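Local coordinates for tricorn protease (Thermoplasma acidophilum, PDB 1K32), which is a serine protease that probably degrades peptides released by the proteasome, with beta propellers thought to gate passage to its catalytic chamber, at residues N15-P20 with I27-C32; H205-V210 with Y217-I222; F244-P249 with F261-S266. All coordinates share one frame; numbering follows the deposited sequence.

Contact 1: residues N15-P20 with I27-C32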
loop_
_atom_site.group_PDB
_atom_site.type_symbol
_atom_site.label_atom_id
_atom_site.label_comp_id
_atom_site.label_asym_id
_atom_site.label_seq_id
_atom_site.Cartn_x
_atom_site.Cartn_y
_atom_site.Cartn_z
ATOM N N ASN A 15 -58.375 28.584 -26.219
ATOM C CA ASN A 15 -57.738 27.300 -25.955
ATOM C C ASN A 15 -58.054 26.256 -27.034
ATOM O O ASN A 15 -59.007 26.399 -27.800
ATOM C CB ASN A 15 -58.194 26.749 -24.600
ATOM C CG ASN A 15 -57.670 27.554 -23.423
ATOM O OD1 ASN A 15 -58.358 28.431 -22.897
ATOM N ND2 ASN A 15 -56.444 27.256 -23.002
ATOM N N LEU A 16 -57.244 25.206 -27.087
ATOM C CA LEU A 16 -57.465 24.121 -28.029
ATOM C C LEU A 16 -58.422 23.167 -27.295
ATOM O O LEU A 16 -58.057 22.581 -26.279
ATOM C CB LEU A 16 -56.143 23.412 -28.342
ATOM C CG LEU A 16 -56.147 22.337 -29.432
ATOM C CD1 LEU A 16 -56.202 22.998 -30.809
ATOM C CD2 LEU A 16 -54.887 21.479 -29.310
ATOM N N LEU A 17 -59.644 23.022 -27.794
ATOM C CA LEU A 17 -60.624 22.156 -27.141
ATOM C C LEU A 17 -60.686 20.812 -27.855
ATOM O O LEU A 17 -60.693 20.764 -29.084
ATOM C CB LEU A 17 -61.997 22.833 -27.148
ATOM C CG LEU A 17 -62.033 24.283 -26.638
ATOM C CD1 LEU A 17 -63.478 24.728 -26.509
ATOM C CD2 LEU A 17 -61.318 24.399 -25.281
ATOM N N LEU A 18 -60.754 19.721 -27.095
ATOM C CA LEU A 18 -60.773 18.404 -27.720
ATOM C C LEU A 18 -61.605 17.329 -27.033
ATOM O O LEU A 18 -62.100 17.500 -25.917
ATOM C CB LEU A 18 -59.337 17.871 -27.814
ATOM C CG LEU A 18 -58.219 18.861 -28.119
ATOM C CD1 LEU A 18 -57.129 18.705 -27.070
ATOM C CD2 LEU A 18 -57.678 18.629 -29.516
ATOM N N ASN A 19 -61.739 16.219 -27.748
ATOM C CA ASN A 19 -62.413 15.011 -27.285
ATOM C C ASN A 19 -63.594 15.229 -26.345
ATOM O O ASN A 19 -63.491 15.051 -25.143
ATOM C CB ASN A 19 -61.355 14.107 -26.645
ATOM C CG ASN A 19 -60.197 13.807 -27.607
ATOM O OD1 ASN A 19 -59.153 13.289 -27.215
ATOM N ND2 ASN A 19 -60.393 14.129 -28.877
ATOM N N PRO A 20 -64.748 15.584 -26.906
ATOM C CA PRO A 20 -65.930 15.830 -26.089
ATOM C C PRO A 20 -66.904 14.659 -26.018
ATOM O O PRO A 20 -66.829 13.721 -26.799
ATOM C CB PRO A 20 -66.548 17.012 -26.803
ATOM C CG PRO A 20 -66.411 16.547 -28.255
ATOM C CD PRO A 20 -64.989 15.998 -28.304
ATOM N N ILE A 27 -71.936 19.220 -21.828
ATOM C CA ILE A 27 -70.866 18.753 -22.690
ATOM C C ILE A 27 -69.569 18.795 -21.922
ATOM O O ILE A 27 -69.243 19.815 -21.327
ATOM C CB ILE A 27 -70.715 19.653 -23.914
ATOM C CG1 ILE A 27 -71.844 19.364 -24.899
ATOM C CG2 ILE A 27 -69.355 19.462 -24.534
ATOM C CD1 ILE A 27 -71.888 20.326 -26.061
ATOM N N ILE A 28 -68.845 17.681 -21.910
ATOM C CA ILE A 28 -67.551 17.636 -21.242
ATOM C C ILE A 28 -66.498 17.552 -22.341
ATOM O O ILE A 28 -66.764 17.049 -23.437
ATOM C CB ILE A 28 -67.423 16.430 -20.259
ATOM C CG1 ILE A 28 -67.748 15.106 -20.951
ATOM C CG2 ILE A 28 -68.330 16.665 -19.070
ATOM C CD1 ILE A 28 -67.611 13.870 -20.021
ATOM N N PHE A 29 -65.312 18.067 -22.060
ATOM C CA PHE A 29 -64.252 18.072 -23.044
ATOM C C PHE A 29 -62.934 18.306 -22.336
ATOM O O PHE A 29 -62.906 18.640 -21.154
ATOM C CB PHE A 29 -64.510 19.185 -24.086
ATOM C CG PHE A 29 -64.599 20.566 -23.491
ATOM C CD1 PHE A 29 -63.444 21.311 -23.242
ATOM C CD2 PHE A 29 -65.830 21.095 -23.111
ATOM C CE1 PHE A 29 -63.514 22.558 -22.618
ATOM C CE2 PHE A 29 -65.912 22.346 -22.483
ATOM C CZ PHE A 29 -64.748 23.075 -22.235
ATOM N N VAL A 30 -61.842 18.122 -23.072
ATOM C CA VAL A 30 -60.521 18.313 -22.512
ATOM C C VAL A 30 -59.945 19.645 -22.961
ATOM O O VAL A 30 -60.124 20.064 -24.108
ATOM C CB VAL A 30 -59.550 17.184 -22.944
ATOM C CG1 VAL A 30 -58.162 17.486 -22.411
ATOM C CG2 VAL A 30 -60.039 15.812 -22.411
ATOM N N CYS A 31 -59.278 20.317 -22.033
ATOM C CA CYS A 31 -58.629 21.595 -22.299
ATOM C C CYS A 31 -57.475 21.663 -21.321
ATOM O O CYS A 31 -57.685 21.527 -20.111
ATOM C CB CYS A 31 -59.589 22.770 -22.060
ATOM S SG CYS A 31 -58.801 24.389 -22.232
ATOM N N CYS A 32 -56.269 21.874 -21.843
ATOM C CA CYS A 32 -55.057 21.928 -21.030
ATOM C C CYS A 32 -54.866 20.623 -20.236
ATOM O O CYS A 32 -54.451 20.639 -19.073
ATOM C CB CYS A 32 -55.083 23.127 -20.068
ATOM S SG CYS A 32 -54.994 24.767 -20.840
HETATM O O HOH W 1 -56.011 22.368 -24.380
#
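Leu18 and Val30 form an antiparallel hydrogen-bonded pair: Leu18 N reaches Val30 O at 3.1 Å, Val30 N reaches Leu18 O at 2.9 Å, and the segments' strand axes run at 159° to each other. Further along, the CA of Pro20 leans on the carbonyl of Ile28 in a CA-H...O contact. At the other end, where the strands part, a water bridges Leu16 O and Cys32 N, accepting from the latter. This is the first hairpin of a four-stranded antiparallel sheet, consistent with one blade of the N-terminal six-bladed propeller. On the face shared by Leu17, Phe29 and Cys31, Leu17 meets the Phe29 ring at a slant through CD2, 3.9 Å from CE1, and the same methyl lies 4.0 Å from Cys31 SG. With SG anti to its backbone N (chi1 175°), Cys31 also lies against Asn15, its sulfur 3.4 Å from Asn15 CB. The Asn15 amide passes on to other partners: OD1 accepts from Leu285 N and ND2 donates to Glu286 O, which fixes its rotation while ND2 stays 3.6 Å from Cys32 SG. Phe29 is backed by Trp36, the two rings nearly parallel.

Contact 2: residues H205-V210 with Y217-I222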
loop_
_atom_site.group_PDB
_atom_site.type_symbol
_atom_site.label_atom_id
_atom_site.label_comp_id
_atom_site.label_asym_id
_atom_site.label_seq_id
_atom_site.Cartn_x
_atom_site.Cartn_y
_atom_site.Cartn_z
ATOM N N HIS A 205 -60.391 3.991 -43.478
ATOM C CA HIS A 205 -60.511 3.781 -42.039
ATOM C C HIS A 205 -61.757 4.397 -41.398
ATOM O O HIS A 205 -62.040 5.570 -41.580
ATOM C CB HIS A 205 -59.265 4.355 -41.370
ATOM C CG HIS A 205 -59.318 4.352 -39.877
ATOM N ND1 HIS A 205 -59.330 3.189 -39.135
ATOM C CD2 HIS A 205 -59.294 5.367 -38.984
ATOM C CE1 HIS A 205 -59.300 3.491 -37.851
ATOM N NE2 HIS A 205 -59.277 4.805 -37.732
ATOM N N VAL A 206 -62.483 3.600 -40.625
ATOM C CA VAL A 206 -63.670 4.091 -39.952
ATOM C C VAL A 206 -63.322 4.289 -38.490
ATOM O O VAL A 206 -62.749 3.401 -37.864
ATOM C CB VAL A 206 -64.827 3.080 -40.073
ATOM C CG1 VAL A 206 -65.996 3.505 -39.199
ATOM C CG2 VAL A 206 -65.253 2.971 -41.529
ATOM N N SER A 207 -63.677 5.449 -37.950
ATOM C CA SER A 207 -63.375 5.762 -36.568
ATOM C C SER A 207 -64.566 6.338 -35.804
ATOM O O SER A 207 -65.534 6.817 -36.396
ATOM C CB SER A 207 -62.228 6.767 -36.520
ATOM O OG SER A 207 -62.611 7.973 -37.147
ATOM N N SER A 208 -64.485 6.267 -34.483
ATOM C CA SER A 208 -65.514 6.821 -33.600
ATOM C C SER A 208 -66.967 6.536 -33.945
ATOM O O SER A 208 -67.759 7.459 -34.162
ATOM C CB SER A 208 -65.323 8.330 -33.489
ATOM O OG SER A 208 -64.016 8.607 -33.032
ATOM N N PRO A 209 -67.346 5.255 -33.984
ATOM C CA PRO A 209 -68.736 4.944 -34.306
ATOM C C PRO A 209 -69.696 5.256 -33.149
ATOM O O PRO A 209 -69.352 5.109 -31.983
ATOM C CB PRO A 209 -68.679 3.459 -34.637
ATOM C CG PRO A 209 -67.590 2.964 -33.669
ATOM C CD PRO A 209 -66.536 4.030 -33.850
ATOM N N VAL A 210 -70.888 5.729 -33.492
ATOM C CA VAL A 210 -71.930 6.024 -32.511
ATOM C C VAL A 210 -73.268 5.637 -33.114
ATOM O O VAL A 210 -73.402 5.532 -34.337
ATOM C CB VAL A 210 -72.006 7.521 -32.131
ATOM C CG1 VAL A 210 -70.777 7.920 -31.331
ATOM C CG2 VAL A 210 -72.179 8.375 -33.401
ATOM N N TYR A 217 -73.360 6.172 -36.776
ATOM C CA TYR A 217 -72.627 7.310 -37.306
ATOM C C TYR A 217 -71.146 7.119 -37.005
ATOM O O TYR A 217 -70.768 6.554 -35.966
ATOM C CB TYR A 217 -73.140 8.615 -36.702
ATOM C CG TYR A 217 -74.534 8.970 -37.165
ATOM C CD1 TYR A 217 -75.652 8.290 -36.674
ATOM C CD2 TYR A 217 -74.732 9.968 -38.116
ATOM C CE1 TYR A 217 -76.930 8.599 -37.120
ATOM C CE2 TYR A 217 -75.995 10.286 -38.571
ATOM C CZ TYR A 217 -77.093 9.602 -38.074
ATOM O OH TYR A 217 -78.347 9.926 -38.542
ATOM N N PHE A 218 -70.304 7.577 -37.928
ATOM C CA PHE A 218 -68.867 7.423 -37.775
ATOM C C PHE A 218 -68.108 8.383 -38.672
ATOM O O PHE A 218 -68.702 9.133 -39.461
ATOM C CB PHE A 218 -68.459 5.979 -38.100
ATOM C CG PHE A 218 -68.896 5.516 -39.463
ATOM C CD1 PHE A 218 -68.161 5.844 -40.597
ATOM C CD2 PHE A 218 -70.064 4.769 -39.614
ATOM C CE1 PHE A 218 -68.588 5.431 -41.871
ATOM C CE2 PHE A 218 -70.497 4.352 -40.874
ATOM C CZ PHE A 218 -69.756 4.687 -42.009
ATOM N N ILE A 219 -66.788 8.331 -38.574
ATOM C CA ILE A 219 -65.948 9.207 -39.365
ATOM C C ILE A 219 -65.017 8.460 -40.309
ATOM O O ILE A 219 -64.454 7.418 -39.950
ATOM C CB ILE A 219 -65.089 10.104 -38.443
ATOM C CG1 ILE A 219 -65.994 11.031 -37.624
ATOM C CG2 ILE A 219 -64.074 10.901 -39.277
ATOM C CD1 ILE A 219 -65.264 11.793 -36.537
ATOM N N THR A 220 -64.869 8.989 -41.527
ATOM C CA THR A 220 -63.943 8.409 -42.502
ATOM C C THR A 220 -63.608 9.425 -43.581
ATOM O O THR A 220 -64.320 10.406 -43.758
ATOM C CB THR A 220 -64.482 7.115 -43.146
ATOM O OG1 THR A 220 -63.411 6.462 -43.840
ATOM C CG2 THR A 220 -65.601 7.408 -44.115
ATOM N N ASP A 221 -62.513 9.212 -44.290
ATOM C CA ASP A 221 -62.120 10.159 -45.323
ATOM C C ASP A 221 -62.126 9.529 -46.712
ATOM O O ASP A 221 -61.297 9.857 -47.565
ATOM C CB ASP A 221 -60.741 10.747 -44.998
ATOM C CG ASP A 221 -59.658 9.683 -44.883
ATOM O OD1 ASP A 221 -58.534 10.020 -44.452
ATOM O OD2 ASP A 221 -59.921 8.513 -45.225
ATOM N N ILE A 222 -63.091 8.645 -46.944
ATOM C CA ILE A 222 -63.184 7.964 -48.225
ATOM C C ILE A 222 -63.326 8.917 -49.409
ATOM O O ILE A 222 -63.014 8.550 -50.536
ATOM C CB ILE A 222 -64.357 6.979 -48.245
ATOM C CG1 ILE A 222 -64.290 6.136 -49.520
ATOM C CG2 ILE A 222 -65.669 7.742 -48.137
ATOM C CD1 ILE A 222 -65.180 4.931 -49.512
HETATM O O HOH W 2 -58.471 6.598 -43.759
#
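Tyr217, Ile219 and Phe218 bury the most surface here, and each does so differently. Tyr217 works mainly through its backbone and CB. It exchanges two hydrogen bonds with Val210, Tyr217 N to Val210 O at 2.5 Å and Val210 N to Tyr217 O at 2.6 Å, both modelled short, while Val210 CG2 presses on Tyr217 CB at 3.4 Å and the two side chains cross at about a right angle. The phenol then leads away, leaving the Val210 carbonyl oxygen at the ring edge. Ile219 repeats the pairing with Ser207, its N and O each bonding at 2.9 Å to the O and N of Ser207. Here Ser207 OG sits 3.5 Å from Ile219 CB, and the hydroxyl itself is engaged by Glu172. Between these two pairs the register slips by one residue, a beta bulge at Ser208 and Pro209; the buried carbonyl oxygen of Ser208 has no partner in the model. Phe218, on the opposite face, sets its ring beside Val206: chi1 of 55° places CG between the backbone N and carbonyl carbon, and Val206 CG1 meets the ring at a slant, 3.5 Å from Phe218 CD1. Where the strands diverge, Thr220 OG1 donates to His205 O at 2.8 Å from 57° above the carbonyl plane, and is also bonded to Thr204 OG1. The hairpin forms the first two strands of a propeller-like sheet: strand 227-232 lies beyond Tyr217 and Phe218, while strand 249-254 of the next sheet covers Ile219 and Val210.

Contact 3: residues F244-P249 with F261-S266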
loop_
_atom_site.group_PDB
_atom_site.type_symbol
_atom_site.label_atom_id
_atom_site.label_comp_id
_atom_site.label_asym_id
_atom_site.label_seq_id
_atom_site.Cartn_x
_atom_site.Cartn_y
_atom_site.Cartn_z
ATOM N N PHE A 244 -66.732 19.299 -44.511
ATOM C CA PHE A 244 -65.660 20.103 -43.941
ATOM C C PHE A 244 -64.459 20.204 -44.890
ATOM O O PHE A 244 -64.195 19.288 -45.664
ATOM C CB PHE A 244 -65.177 19.488 -42.625
ATOM C CG PHE A 244 -66.258 19.281 -41.606
ATOM C CD1 PHE A 244 -66.476 18.017 -41.058
ATOM C CD2 PHE A 244 -67.024 20.349 -41.151
ATOM C CE1 PHE A 244 -67.441 17.822 -40.070
ATOM C CE2 PHE A 244 -67.988 20.166 -40.163
ATOM C CZ PHE A 244 -68.194 18.898 -39.622
ATOM N N THR A 245 -63.731 21.315 -44.814
ATOM C CA THR A 245 -62.534 21.502 -45.631
ATOM C C THR A 245 -61.382 22.093 -44.813
ATOM O O THR A 245 -60.237 22.092 -45.265
ATOM C CB THR A 245 -62.788 22.441 -46.837
ATOM O OG1 THR A 245 -63.239 23.707 -46.361
ATOM C CG2 THR A 245 -63.827 21.848 -47.784
ATOM N N ASP A 246 -61.676 22.588 -43.611
ATOM C CA ASP A 246 -60.633 23.183 -42.770
ATOM C C ASP A 246 -59.806 22.186 -41.948
ATOM O O ASP A 246 -58.587 22.101 -42.125
ATOM C CB ASP A 246 -61.226 24.263 -41.853
ATOM C CG ASP A 246 -62.383 23.767 -40.995
ATOM O OD1 ASP A 246 -62.915 24.602 -40.240
ATOM O OD2 ASP A 246 -62.766 22.578 -41.064
ATOM N N TYR A 247 -60.460 21.456 -41.045
ATOM C CA TYR A 247 -59.788 20.449 -40.222
ATOM C C TYR A 247 -60.659 19.208 -40.125
ATOM O O TYR A 247 -61.882 19.295 -40.217
ATOM C CB TYR A 247 -59.501 20.977 -38.813
ATOM C CG TYR A 247 -58.731 22.280 -38.774
ATOM C CD1 TYR A 247 -59.394 23.508 -38.716
ATOM C CD2 TYR A 247 -57.338 22.289 -38.778
ATOM C CE1 TYR A 247 -58.680 24.722 -38.655
ATOM C CE2 TYR A 247 -56.615 23.492 -38.722
ATOM C CZ TYR A 247 -57.294 24.699 -38.657
ATOM O OH TYR A 247 -56.589 25.877 -38.564
ATOM N N TYR A 248 -60.021 18.054 -39.957
ATOM C CA TYR A 248 -60.726 16.780 -39.837
ATOM C C TYR A 248 -61.534 16.707 -38.545
ATOM O O TYR A 248 -61.081 17.169 -37.498
ATOM C CB TYR A 248 -59.739 15.608 -39.831
ATOM C CG TYR A 248 -59.254 15.140 -41.179
ATOM C CD1 TYR A 248 -58.754 16.040 -42.118
ATOM C CD2 TYR A 248 -59.268 13.786 -41.504
ATOM C CE1 TYR A 248 -58.277 15.596 -43.354
ATOM C CE2 TYR A 248 -58.794 13.330 -42.728
ATOM C CZ TYR A 248 -58.301 14.239 -43.650
ATOM O OH TYR A 248 -57.842 13.780 -44.864
ATOM N N PRO A 249 -62.749 16.146 -38.612
ATOM C CA PRO A 249 -63.595 16.011 -37.424
ATOM C C PRO A 249 -63.030 14.828 -36.622
ATOM O O PRO A 249 -62.434 13.907 -37.193
ATOM C CB PRO A 249 -64.972 15.715 -38.018
ATOM C CG PRO A 249 -64.623 14.864 -39.218
ATOM C CD PRO A 249 -63.447 15.649 -39.815
ATOM N N PHE A 261 -68.578 16.466 -31.328
ATOM C CA PHE A 261 -67.271 16.140 -31.887
ATOM C C PHE A 261 -66.314 17.339 -31.840
ATOM O O PHE A 261 -66.722 18.464 -31.590
ATOM C CB PHE A 261 -67.425 15.610 -33.331
ATOM C CG PHE A 261 -67.861 16.653 -34.338
ATOM C CD1 PHE A 261 -66.919 17.434 -35.013
ATOM C CD2 PHE A 261 -69.216 16.860 -34.607
ATOM C CE1 PHE A 261 -67.325 18.412 -35.945
ATOM C CE2 PHE A 261 -69.633 17.827 -35.530
ATOM C CZ PHE A 261 -68.691 18.604 -36.200
ATOM N N SER A 262 -65.031 17.084 -32.038
ATOM C CA SER A 262 -64.054 18.160 -32.015
ATOM C C SER A 262 -63.474 18.353 -33.412
ATOM O O SER A 262 -63.404 17.407 -34.196
ATOM C CB SER A 262 -62.936 17.849 -31.012
ATOM O OG SER A 262 -62.357 16.580 -31.268
ATOM N N LYS A 263 -63.080 19.585 -33.715
ATOM C CA LYS A 263 -62.507 19.912 -35.015
ATOM C C LYS A 263 -61.706 21.221 -34.959
ATOM O O LYS A 263 -62.218 22.259 -34.555
ATOM C CB LYS A 263 -63.622 20.030 -36.074
ATOM C CG LYS A 263 -63.100 20.276 -37.487
ATOM C CD LYS A 263 -64.193 20.219 -38.557
ATOM C CE LYS A 263 -65.208 21.358 -38.442
ATOM N NZ LYS A 263 -64.632 22.715 -38.667
ATOM N N GLY A 264 -60.443 21.162 -35.367
ATOM C CA GLY A 264 -59.610 22.349 -35.363
ATOM C C GLY A 264 -59.575 23.143 -34.065
ATOM O O GLY A 264 -59.467 24.362 -34.097
ATOM N N GLY A 265 -59.673 22.463 -32.926
ATOM C CA GLY A 265 -59.629 23.169 -31.658
ATOM C C GLY A 265 -60.966 23.618 -31.097
ATOM O O GLY A 265 -61.008 24.177 -30.009
ATOM N N SER A 266 -62.058 23.397 -31.827
ATOM C CA SER A 266 -63.379 23.789 -31.341
ATOM C C SER A 266 -64.281 22.576 -31.150
ATOM O O SER A 266 -64.018 21.495 -31.677
ATOM C CB SER A 266 -64.054 24.769 -32.306
ATOM O OG SER A 266 -63.503 26.076 -32.196
HETATM O O HOH W 3 -59.202 18.294 -35.606
#
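Charge comes first in this contact, where the ammonium of Lys263 meets the carboxylate of Asp246 in a salt bridge. NZ stands 3.0 Å from Asp246 OD2, on that oxygen's syn lone pair, and its bond to OD1 is weak. OD2 has a second donor, the backbone N of Tyr247 at 2.6 Å, arriving 44° above the carboxylate plane; together they would hold the carboxylate against rotation. Lys263 gets there by a bent chain: it leaves the backbone extended and then folds back at chi3 and chi4, carrying NZ round to Asp246. A weak bond to Tyr268 OH adds to the grip on NZ. Elsewhere in the polar group, a water joins Tyr248 O to Gly264 N.

Two CH-pi contacts follow, of different origin. The bend of the lysine chain sets Lys263 CE over one face of the Phe244 ring, toward its rim, 3.4 Å from Phe244 CD2. The backbone turn supplies the other: Gly264 CA lies over a face of the Tyr247 ring, 3.5 Å from CG, with the glycine at positive phi in a type I' turn from Lys263 to Ser266. Tyr247 O, buried by the contact, has no polar partner in the model, although Lys263 CD approaches it at 3.0 Å.

Apolar contacts complete the set. Phe244 CZ touches Phe261 CZ at 3.5 Å, the two rings neither stacked nor perpendicular (planes at 52°), and Pro249 CB rests against Phe261 CD1.

Strand 227-232 flanks Phe244 and Phe261, Tyr268 of the next strand lies nearly parallel to Phe261, and Tyr247 reaches the helix 678-693 through a hydrogen bond from OH to Lys691 O.

How the contacts relate
The three contacts illustrate how similar sheets are joined round a propeller. Contacts 1 and 2 are hairpins of two sheets, and contact 3, where the loop leading from the sheet of contact 2 meets the next sheet, touches both: its centre lies about 13 Å from that of contact 1 and 14 Å from contact 2, whose own centres are about 20 Å apart. Leu17 N probably bonds to Gly265 O (2.8 Å), tying contact 1 to the turn of contact 3, consistent with the first and last blades meeting there. Contact 2 meets it by packing, Ile219 CD1 at 3.6 Å from Pro249 O. All belong to the N-terminal part of the chain, far along the sequence from the S41 peptidase region, 852-1007.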